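Side-chain contacts in beta-N-acetylhexosaminidase (Bacteroides fragilis, PDB 4PYS), which probably removes terminal beta-linked N-acetylhexosamine residues from glycans by hydrolysis: residues A[330-335]-A[352-357]; A[130-135]-A[283-288]; A[276-281]-A[334-339]. One frame throughout, in Å; residues are numbered along the deposited sequence.

Contact 1: A[330-335]-A[352-357]; sequences YLKQKG and LPDNVV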
loop_
_atom_site.group_PDB
_atom_site.type_symbol
_atom_site.label_atom_id
_atom_site.label_comp_id
_atom_site.label_asym_id
_atom_site.label_seq_id
_atom_site.Cartn_x
_atom_site.Cartn_y
_atom_site.Cartn_z
ATOM N N TYR A 330 -3.443 8.282 -21.702
ATOM C CA TYR A 330 -2.009 8.177 -21.913
ATOM C C TYR A 330 -1.463 6.916 -21.246
ATOM O O TYR A 330 -0.677 6.172 -21.844
ATOM C CB TYR A 330 -1.287 9.401 -21.359
ATOM C CG TYR A 330 0.141 9.454 -21.809
ATOM C CD1 TYR A 330 0.443 9.667 -23.146
ATOM C CD2 TYR A 330 1.192 9.263 -20.914
ATOM C CE1 TYR A 330 1.739 9.705 -23.587
ATOM C CE2 TYR A 330 2.510 9.305 -21.352
ATOM C CZ TYR A 330 2.769 9.524 -22.694
ATOM O OH TYR A 330 4.063 9.575 -23.168
ATOM N N LEU A 331 -1.878 6.691 -20.004
ATOM C CA LEU A 331 -1.470 5.497 -19.279
ATOM C C LEU A 331 -1.978 4.254 -20.005
ATOM O O LEU A 331 -1.278 3.242 -20.080
ATOM C CB LEU A 331 -1.977 5.535 -17.840
ATOM C CG LEU A 331 -1.195 6.464 -16.915
ATOM C CD1 LEU A 331 -1.803 6.452 -15.531
ATOM C CD2 LEU A 331 0.266 6.035 -16.869
ATOM N N LYS A 332 -3.181 4.348 -20.566
ATOM C CA LYS A 332 -3.768 3.229 -21.299
ATOM C C LYS A 332 -2.897 2.803 -22.481
ATOM O O LYS A 332 -2.687 1.609 -22.701
ATOM C CB LYS A 332 -5.184 3.564 -21.777
ATOM C CG LYS A 332 -5.897 2.390 -22.430
ATOM C CD LYS A 332 -7.359 2.691 -22.673
ATOM C CE LYS A 332 -7.999 1.607 -23.525
ATOM N NZ LYS A 332 -9.447 1.870 -23.739
ATOM N N GLN A 333 -2.374 3.771 -23.227
ATOM C CA GLN A 333 -1.527 3.446 -24.379
ATOM C C GLN A 333 -0.162 2.921 -23.925
ATOM O O GLN A 333 0.593 2.366 -24.716
ATOM C CB GLN A 333 -1.405 4.631 -25.352
ATOM C CG GLN A 333 -0.422 5.733 -24.959
ATOM C CD GLN A 333 -0.522 6.955 -25.876
ATOM O OE1 GLN A 333 -1.618 7.431 -26.176
ATOM N NE2 GLN A 333 0.624 7.461 -26.324
ATOM N N LYS A 334 0.135 3.083 -22.639
ATOM C CA LYS A 334 1.338 2.510 -22.039
ATOM C C LYS A 334 1.062 1.163 -21.378
ATOM O O LYS A 334 1.962 0.549 -20.803
ATOM C CB LYS A 334 1.912 3.455 -20.990
ATOM C CG LYS A 334 2.431 4.753 -21.558
ATOM C CD LYS A 334 3.227 5.481 -20.505
ATOM C CE LYS A 334 4.392 6.196 -21.138
ATOM N NZ LYS A 334 5.379 5.282 -21.785
ATOM N N GLY A 335 -0.187 0.713 -21.444
ATOM C CA GLY A 335 -0.552 -0.563 -20.851
ATOM C C GLY A 335 -0.738 -0.531 -19.347
ATOM O O GLY A 335 -0.688 -1.575 -18.694
ATOM N N LEU A 352 -14.680 8.718 -18.187
ATOM C CA LEU A 352 -13.323 8.235 -18.016
ATOM C C LEU A 352 -13.131 6.916 -18.752
ATOM O O LEU A 352 -14.054 6.104 -18.818
ATOM C CB LEU A 352 -13.031 8.075 -16.525
ATOM C CG LEU A 352 -13.112 9.404 -15.775
ATOM C CD1 LEU A 352 -13.148 9.203 -14.271
ATOM C CD2 LEU A 352 -11.931 10.272 -16.158
ATOM N N PRO A 353 -11.929 6.702 -19.313
ATOM C CA PRO A 353 -11.621 5.501 -20.107
ATOM C C PRO A 353 -11.646 4.207 -19.289
ATOM O O PRO A 353 -11.690 4.254 -18.058
ATOM C CB PRO A 353 -10.211 5.783 -20.641
ATOM C CG PRO A 353 -9.637 6.805 -19.711
ATOM C CD PRO A 353 -10.790 7.637 -19.250
ATOM N N ASP A 354 -11.608 3.064 -19.972
ATOM C CA ASP A 354 -11.838 1.766 -19.318
ATOM C C ASP A 354 -10.664 1.201 -18.520
ATOM O O ASP A 354 -10.752 0.092 -17.993
ATOM C CB ASP A 354 -12.360 0.718 -20.325
ATOM C CG ASP A 354 -11.359 0.402 -21.428
ATOM O OD1 ASP A 354 -10.201 0.868 -21.358
ATOM O OD2 ASP A 354 -11.732 -0.325 -22.373
ATOM N N ASN A 355 -9.565 1.945 -18.427
ATOM C CA ASN A 355 -8.462 1.517 -17.558
ATOM C C ASN A 355 -8.460 2.225 -16.204
ATOM O O ASN A 355 -7.489 2.134 -15.448
ATOM C CB ASN A 355 -7.120 1.733 -18.247
ATOM C CG ASN A 355 -6.821 3.196 -18.485
ATOM O OD1 ASN A 355 -7.713 3.977 -18.818
ATOM N ND2 ASN A 355 -5.559 3.580 -18.310
ATOM N N VAL A 356 -9.548 2.929 -15.906
ATOM C CA VAL A 356 -9.660 3.696 -14.664
ATOM C C VAL A 356 -10.101 2.835 -13.478
ATOM O O VAL A 356 -11.007 2.014 -13.603
ATOM C CB VAL A 356 -10.619 4.896 -14.848
ATOM C CG1 VAL A 356 -11.012 5.498 -13.507
ATOM C CG2 VAL A 356 -9.975 5.953 -15.739
ATOM N N VAL A 357 -9.439 3.026 -12.335
ATOM C CA VAL A 357 -9.802 2.383 -11.073
ATOM C C VAL A 357 -10.090 3.505 -10.075
ATOM O O VAL A 357 -9.412 4.540 -10.090
ATOM C CB VAL A 357 -8.649 1.491 -10.560
ATOM C CG1 VAL A 357 -8.963 0.904 -9.180
ATOM C CG2 VAL A 357 -8.361 0.381 -11.569
HETATM O O HOH W 1 -11.831 3.530 -22.852
#

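Contact 2: A[130-135]-A[283-288]; sequences VKWRSF and SAYIHL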
loop_
_atom_site.group_PDB
_atom_site.type_symbol
_atom_site.label_atom_id
_atom_site.label_comp_id
_atom_site.label_asym_id
_atom_site.label_seq_id
_atom_site.Cartn_x
_atom_site.Cartn_y
_atom_site.Cartn_z
ATOM N N VAL A 130 -9.238 -11.168 -0.781
ATOM C CA VAL A 130 -9.356 -10.196 -1.880
ATOM C C VAL A 130 -8.037 -9.986 -2.605
ATOM O O VAL A 130 -6.972 -10.211 -2.036
ATOM C CB VAL A 130 -9.924 -8.824 -1.421
ATOM C CG1 VAL A 130 -11.288 -9.012 -0.763
ATOM C CG2 VAL A 130 -8.957 -8.105 -0.485
ATOM N N LYS A 131 -8.131 -9.520 -3.855
ATOM C CA LYS A 131 -6.977 -9.456 -4.759
ATOM C C LYS A 131 -6.120 -8.220 -4.546
ATOM O O LYS A 131 -4.928 -8.212 -4.892
ATOM C CB LYS A 131 -7.460 -9.465 -6.218
ATOM C CG LYS A 131 -8.242 -10.711 -6.608
ATOM C CD LYS A 131 -8.716 -10.617 -8.071
ATOM N N TRP A 132 -6.721 -7.166 -4.003
ATOM C CA TRP A 132 -5.984 -5.927 -3.761
ATOM C C TRP A 132 -5.873 -5.698 -2.263
ATOM O O TRP A 132 -6.894 -5.558 -1.582
ATOM C CB TRP A 132 -6.707 -4.724 -4.400
ATOM C CG TRP A 132 -5.974 -3.433 -4.128
ATOM C CD1 TRP A 132 -5.947 -2.725 -2.952
ATOM C CD2 TRP A 132 -5.153 -2.704 -5.050
ATOM N NE1 TRP A 132 -5.156 -1.611 -3.091
ATOM C CE2 TRP A 132 -4.660 -1.574 -4.372
ATOM C CE3 TRP A 132 -4.793 -2.899 -6.388
ATOM C CZ2 TRP A 132 -3.809 -0.641 -4.987
ATOM C CZ3 TRP A 132 -3.947 -1.977 -6.992
ATOM C CH2 TRP A 132 -3.466 -0.866 -6.292
ATOM N N ARG A 133 -4.642 -5.656 -1.755
ATOM C CA ARG A 133 -4.377 -5.509 -0.315
ATOM C C ARG A 133 -3.208 -4.543 -0.180
ATOM O O ARG A 133 -2.057 -4.934 -0.412
ATOM C CB ARG A 133 -4.023 -6.884 0.297
ATOM C CG ARG A 133 -5.126 -7.948 0.046
ATOM C CD ARG A 133 -4.814 -9.330 0.648
ATOM N NE ARG A 133 -3.490 -9.796 0.233
ATOM C CZ ARG A 133 -3.194 -10.292 -0.968
ATOM N NH1 ARG A 133 -4.126 -10.405 -1.924
ATOM N NH2 ARG A 133 -1.939 -10.674 -1.220
ATOM N N SER A 134 -3.478 -3.276 0.162
ATOM C CA SER A 134 -2.403 -2.267 0.098
ATOM C C SER A 134 -2.239 -1.445 1.361
ATOM O O SER A 134 -3.168 -1.311 2.166
ATOM C CB SER A 134 -2.603 -1.290 -1.071
ATOM O OG SER A 134 -3.760 -0.495 -0.864
ATOM N N PHE A 135 -1.035 -0.892 1.509
ATOM C CA PHE A 135 -0.745 0.086 2.550
ATOM C C PHE A 135 -0.157 1.289 1.840
ATOM O O PHE A 135 0.713 1.131 0.986
ATOM C CB PHE A 135 0.293 -0.447 3.534
ATOM C CG PHE A 135 0.788 0.595 4.502
ATOM C CD1 PHE A 135 -0.055 1.084 5.487
ATOM C CD2 PHE A 135 2.084 1.089 4.419
ATOM C CE1 PHE A 135 0.383 2.042 6.400
ATOM C CE2 PHE A 135 2.536 2.065 5.331
ATOM C CZ PHE A 135 1.680 2.541 6.310
ATOM N N SER A 283 4.832 -1.333 -12.016
ATOM C CA SER A 283 3.446 -1.534 -11.561
ATOM C C SER A 283 2.404 -1.357 -12.668
ATOM O O SER A 283 2.417 -0.368 -13.388
ATOM C CB SER A 283 3.129 -0.562 -10.426
ATOM O OG SER A 283 1.762 -0.637 -10.055
ATOM N N ALA A 284 1.501 -2.324 -12.789
ATOM C CA ALA A 284 0.399 -2.235 -13.737
ATOM C C ALA A 284 -0.533 -1.066 -13.409
ATOM O O ALA A 284 -1.284 -0.592 -14.280
ATOM C CB ALA A 284 -0.374 -3.541 -13.751
ATOM N N TYR A 285 -0.483 -0.620 -12.155
ATOM C CA TYR A 285 -1.324 0.465 -11.664
ATOM C C TYR A 285 -0.517 1.720 -11.337
ATOM O O TYR A 285 0.492 1.660 -10.623
ATOM C CB TYR A 285 -2.009 0.032 -10.368
ATOM C CG TYR A 285 -2.975 -1.098 -10.552
ATOM C CD1 TYR A 285 -4.305 -0.849 -10.846
ATOM C CD2 TYR A 285 -2.564 -2.417 -10.407
ATOM C CE1 TYR A 285 -5.202 -1.878 -11.008
ATOM C CE2 TYR A 285 -3.460 -3.458 -10.565
ATOM C CZ TYR A 285 -4.776 -3.182 -10.871
ATOM O OH TYR A 285 -5.684 -4.208 -11.036
ATOM N N ILE A 286 -0.984 2.864 -11.824
ATOM C CA ILE A 286 -0.376 4.149 -11.457
ATOM C C ILE A 286 -1.479 5.027 -10.893
ATOM O O ILE A 286 -2.544 5.146 -11.508
ATOM C CB ILE A 286 0.215 4.854 -12.693
ATOM C CG1 ILE A 286 1.189 3.934 -13.439
ATOM C CG2 ILE A 286 0.889 6.173 -12.293
ATOM C CD1 ILE A 286 2.504 3.676 -12.698
ATOM N N HIS A 287 -1.233 5.647 -9.742
ATOM C CA HIS A 287 -2.256 6.451 -9.081
ATOM C C HIS A 287 -2.054 7.905 -9.509
ATOM O O HIS A 287 -0.946 8.425 -9.408
ATOM C CB HIS A 287 -2.099 6.336 -7.565
ATOM C CG HIS A 287 -3.340 6.658 -6.787
ATOM N ND1 HIS A 287 -4.001 7.865 -6.891
ATOM C CD2 HIS A 287 -4.021 5.937 -5.861
ATOM C CE1 HIS A 287 -5.048 7.864 -6.086
ATOM N NE2 HIS A 287 -5.080 6.707 -5.445
ATOM N N LEU A 288 -3.108 8.552 -9.991
ATOM C CA LEU A 288 -2.989 9.934 -10.458
ATOM C C LEU A 288 -3.704 10.920 -9.535
ATOM O O LEU A 288 -3.920 12.075 -9.904
ATOM C CB LEU A 288 -3.521 10.071 -11.888
ATOM C CG LEU A 288 -2.762 9.274 -12.948
ATOM C CD1 LEU A 288 -3.380 9.478 -14.330
ATOM C CD2 LEU A 288 -1.273 9.648 -12.951
#

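Contact 3: A[276-281]-A[334-339]; sequences EVCRMF and KGRKAI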
loop_
_atom_site.group_PDB
_atom_site.type_symbol
_atom_site.label_atom_id
_atom_site.label_comp_id
_atom_site.label_asym_id
_atom_site.label_seq_id
_atom_site.Cartn_x
_atom_site.Cartn_y
_atom_site.Cartn_z
ATOM N N GLU A 276 8.582 8.880 -17.437
ATOM C CA GLU A 276 9.650 8.455 -16.538
ATOM C C GLU A 276 9.127 7.596 -15.399
ATOM O O GLU A 276 9.747 6.591 -15.037
ATOM C CB GLU A 276 10.446 9.655 -16.016
ATOM C CG GLU A 276 11.400 10.200 -17.081
ATOM C CD GLU A 276 12.428 11.178 -16.542
ATOM O OE1 GLU A 276 12.936 10.974 -15.421
ATOM O OE2 GLU A 276 12.735 12.151 -17.257
ATOM N N VAL A 277 7.984 7.987 -14.846
ATOM C CA VAL A 277 7.340 7.188 -13.807
ATOM C C VAL A 277 7.080 5.759 -14.286
ATOM O O VAL A 277 7.301 4.797 -13.550
ATOM C CB VAL A 277 6.046 7.849 -13.311
ATOM C CG1 VAL A 277 5.292 6.920 -12.364
ATOM C CG2 VAL A 277 6.371 9.140 -12.585
ATOM N N CYS A 278 6.632 5.606 -15.526
ATOM C CA CYS A 278 6.377 4.265 -16.041
ATOM C C CYS A 278 7.658 3.459 -16.293
ATOM O O CYS A 278 7.653 2.232 -16.171
ATOM C CB CYS A 278 5.477 4.318 -17.279
ATOM S SG CYS A 278 3.782 4.790 -16.836
ATOM N N ARG A 279 8.753 4.143 -16.619
ATOM C CA ARG A 279 10.034 3.464 -16.792
ATOM C C ARG A 279 10.553 2.932 -15.462
ATOM O O ARG A 279 11.143 1.849 -15.407
ATOM C CB ARG A 279 11.078 4.410 -17.377
ATOM C CG ARG A 279 10.802 4.838 -18.786
ATOM C CD ARG A 279 11.952 5.688 -19.305
ATOM N NE ARG A 279 11.471 6.934 -19.890
ATOM C CZ ARG A 279 12.161 8.070 -19.898
ATOM N NH1 ARG A 279 11.644 9.157 -20.463
ATOM N NH2 ARG A 279 13.368 8.119 -19.346
HETATM N N MSE A 280 10.330 3.703 -14.398
HETATM C CA MSE A 280 10.864 3.389 -13.078
HETATM C C MSE A 280 10.002 2.390 -12.330
HETATM O O MSE A 280 10.527 1.528 -11.622
HETATM C CB MSE A 280 10.976 4.656 -12.219
HETATM C CG MSE A 280 12.053 5.619 -12.646
HETATM SE SE MSE A 280 12.214 6.927 -11.221
HETATM C CE MSE A 280 10.672 8.049 -11.686
ATOM N N PHE A 281 8.685 2.520 -12.471
ATOM C CA PHE A 281 7.746 1.705 -11.708
ATOM C C PHE A 281 7.027 0.742 -12.645
ATOM O O PHE A 281 6.140 1.152 -13.391
ATOM C CB PHE A 281 6.710 2.594 -11.005
ATOM C CG PHE A 281 7.286 3.488 -9.930
ATOM C CD1 PHE A 281 7.778 4.749 -10.240
ATOM C CD2 PHE A 281 7.309 3.073 -8.608
ATOM C CE1 PHE A 281 8.305 5.579 -9.251
ATOM C CE2 PHE A 281 7.823 3.890 -7.609
ATOM C CZ PHE A 281 8.330 5.148 -7.931
ATOM N N LYS A 334 0.135 3.083 -22.639
ATOM C CA LYS A 334 1.338 2.510 -22.039
ATOM C C LYS A 334 1.062 1.163 -21.378
ATOM O O LYS A 334 1.962 0.549 -20.803
ATOM C CB LYS A 334 1.912 3.455 -20.990
ATOM C CG LYS A 334 2.431 4.753 -21.558
ATOM C CD LYS A 334 3.227 5.481 -20.505
ATOM C CE LYS A 334 4.392 6.196 -21.138
ATOM N NZ LYS A 334 5.379 5.282 -21.785
ATOM N N GLY A 335 -0.187 0.713 -21.444
ATOM C CA GLY A 335 -0.552 -0.563 -20.851
ATOM C C GLY A 335 -0.738 -0.531 -19.347
ATOM O O GLY A 335 -0.688 -1.575 -18.694
ATOM N N ARG A 336 -0.966 0.655 -18.786
ATOM C CA ARG A 336 -1.197 0.764 -17.348
ATOM C C ARG A 336 -2.645 1.132 -17.050
ATOM O O ARG A 336 -3.369 1.631 -17.924
ATOM C CB ARG A 336 -0.266 1.809 -16.729
ATOM C CG ARG A 336 1.188 1.649 -17.125
ATOM C CD ARG A 336 1.778 0.298 -16.683
ATOM N NE ARG A 336 3.154 0.185 -17.161
ATOM C CZ ARG A 336 4.220 0.504 -16.436
ATOM N NH1 ARG A 336 4.076 0.922 -15.186
ATOM N NH2 ARG A 336 5.431 0.402 -16.957
ATOM N N LYS A 337 -3.062 0.849 -15.825
ATOM C CA LYS A 337 -4.347 1.293 -15.304
ATOM C C LYS A 337 -4.132 2.552 -14.475
ATOM O O LYS A 337 -3.064 2.742 -13.891
ATOM C CB LYS A 337 -4.992 0.194 -14.462
ATOM C CG LYS A 337 -5.425 -1.004 -15.319
ATOM C CD LYS A 337 -6.137 -2.075 -14.508
ATOM C CE LYS A 337 -6.646 -3.199 -15.416
ATOM N NZ LYS A 337 -7.543 -2.688 -16.496
ATOM N N ALA A 338 -5.140 3.417 -14.435
ATOM C CA ALA A 338 -5.024 4.690 -13.727
ATOM C C ALA A 338 -5.957 4.712 -12.530
ATOM O O ALA A 338 -7.171 4.538 -12.686
ATOM C CB ALA A 338 -5.357 5.829 -14.667
ATOM N N ILE A 339 -5.410 4.931 -11.334
ATOM C CA ILE A 339 -6.249 5.011 -10.144
ATOM C C ILE A 339 -6.496 6.476 -9.802
ATOM O O ILE A 339 -5.569 7.285 -9.843
ATOM C CB ILE A 339 -5.601 4.334 -8.916
ATOM C CG1 ILE A 339 -5.193 2.895 -9.235
ATOM C CG2 ILE A 339 -6.565 4.353 -7.726
ATOM C CD1 ILE A 339 -4.291 2.255 -8.154
#

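Contact 1: A[330-335]-A[352-357]
Lys332 and Asp354 join the last turn of helix 316-333 to the turn that leads into strand 356-360, and the contact is a worked example of an exposed ion pair set beside a buried amide whose nitrogen is bonded to the backbone. The ammonium NZ of Lys332 lies 2.7 Å from OD1 of Asp354, a salt bridge in which the nitrogen approaches from above the carboxylate plane, 42° out of it. The lysine chain crosses the aspartate at about a right angle. With CG anti to the backbone N (chi1 -174°) and every later torsion extended, it reaches across to the turn. A water supplements the bridge: it accepts from NZ of Lys332 at 3.0 Å and from the backbone N of Asp354 at 2.9 Å, so one oxygen serves a donor from each segment.

Next to this exposed pair, Asn355 is buried. Its ND2 lies 3.5 Å from CB of Lys332, a contact of packing, and the nearby backbone N of Lys332 is another donor and cannot pair with it. The amide nitrogen is instead taken up by two backbone carbonyls, Ala328 O in the helix and Arg336 O in the linker that follows, which fixes the rotation of the amide. Chi1 of 65° sets its CG between the backbone N and the carbonyl carbon, directing the group toward the helix.

Gly335 ends the helix in a Schellman motif, while Pro353 to Val356 form a type I beta turn. The end of helix 316-333 thus meets the entrance of strand 356-360, with the parallel neighbour strand 337-341 between them in the chain, as in the beta/alpha repeats of a TIM barrel.

Contact 2: A[130-135]-A[283-288]
Trp132 and Tyr285 meet across the interior of the TIM-barrel catalytic domain, near the starts of strands 132-138 and 285-287. These strands are not neighbours in the sheet, and their nearest CA atoms, those of the two aromatic residues, are 11.2 Å apart; the side chains span the interval.

The aromatic interaction is a T-shaped (edge-to-face) stack. The six-membered ring of Trp132 presents its edge to a face of Tyr285, with centroids 5.1 Å apart and planes at 84°. Chi1 of 179° places the indole CG anti to the backbone N of Trp132, carrying the six-membered ring across to the tyrosine. Trp132 also stacks with Tyr163 of the adjacent strand 163-170. Apolar packing adds Ile339, so that strand 337-341 touches the indole as well.

Polar bonds act within each segment. Trp132 NE1 makes a weak hydrogen bond of 2.9 Å to Ser134 OG, tying the pyrrole side of the indole to its own strand. On the other segment, Ser283 OG donates to Tyr285 O at 2.7 Å, in the carbonyl plane and on a lone pair, bracing the backbone that carries the tyrosine.

At the heart of the stack a single indole carbon does the touching: CZ3 of Trp132 sits 3.6 Å above the tyrosine plane, over the ring centre, and 3.7 Å from Tyr285 CD2.

Contact 3: A[276-281]-A[334-339]
The guanidinium of Arg336 is the flat group that organises this contact: CB of Cys278 lies over one face, 3.8 Å above the plane and offset toward the rim, while Phe281 O stands at the edge. The edge-on bond runs from NH1 to Phe281 O over 2.7 Å, nearly straight, with an N-H...O angle of 162°. It lies in the carbonyl plane and close to the guanidinium plane as well. The second bond, from NH2 to Cys278 O at 3.0 Å, is more bent, at 140°, and its acceptor is tilted from the guanidinium plane. The aromatic ring of Phe281 instead turns toward Val206, Ile210 and Val220, so it is the residue's backbone that receives the arginine.

A bend at chi2 (-61°) folds the arginine chain back to the end of helix 264-280, where one acceptor lies in the last turn and the other just beyond it. Its CG also passes 4.1 Å from Cys278 SG. On this same sulfur rests the aliphatic part of Lys334, with CD 3.8 Å from SG; the thiol group is thus packed among methylene groups. NZ of Lys334 forms a long, weak ion pair with Asp275.

Two nitrogens of one cation therefore hold the carbonyls of Cys278 and Phe281, and NH1 makes a further, weak hydrogen bond to Ser283 O. Cys278 O belongs to the C-terminal turn, where the helix dipole tends to build up partial negative potential, so the guanidinium probably offsets it; through Phe281 O, the carbonyl of the exit residue, the same group joins the chain leaving the helix to the start of strand 337-341.

Overall arrangement
From the N terminus, contact 2 opens at 130-135, on strand 132-138, and closes with 283-288 after 147 intervening residues. Before it closes, 276-281, at the end of helix 264-280, has opened contact 3, which closes at 334-339 after 52 intervening residues; contacts 2 and 3 therefore cross. Contact 1 opens at 330-335, overlapping the closing segment of contact 3 at Lys334 and Gly335, and closes the shortest loop at 352-357. It follows contact 2 in series. Contact 2 spans the barrel interior, whereas contacts 1 and 3 tie outer helices to strand entrances. Strands 285-287, 337-341 and 356-360, adjacent and parallel, connect all three.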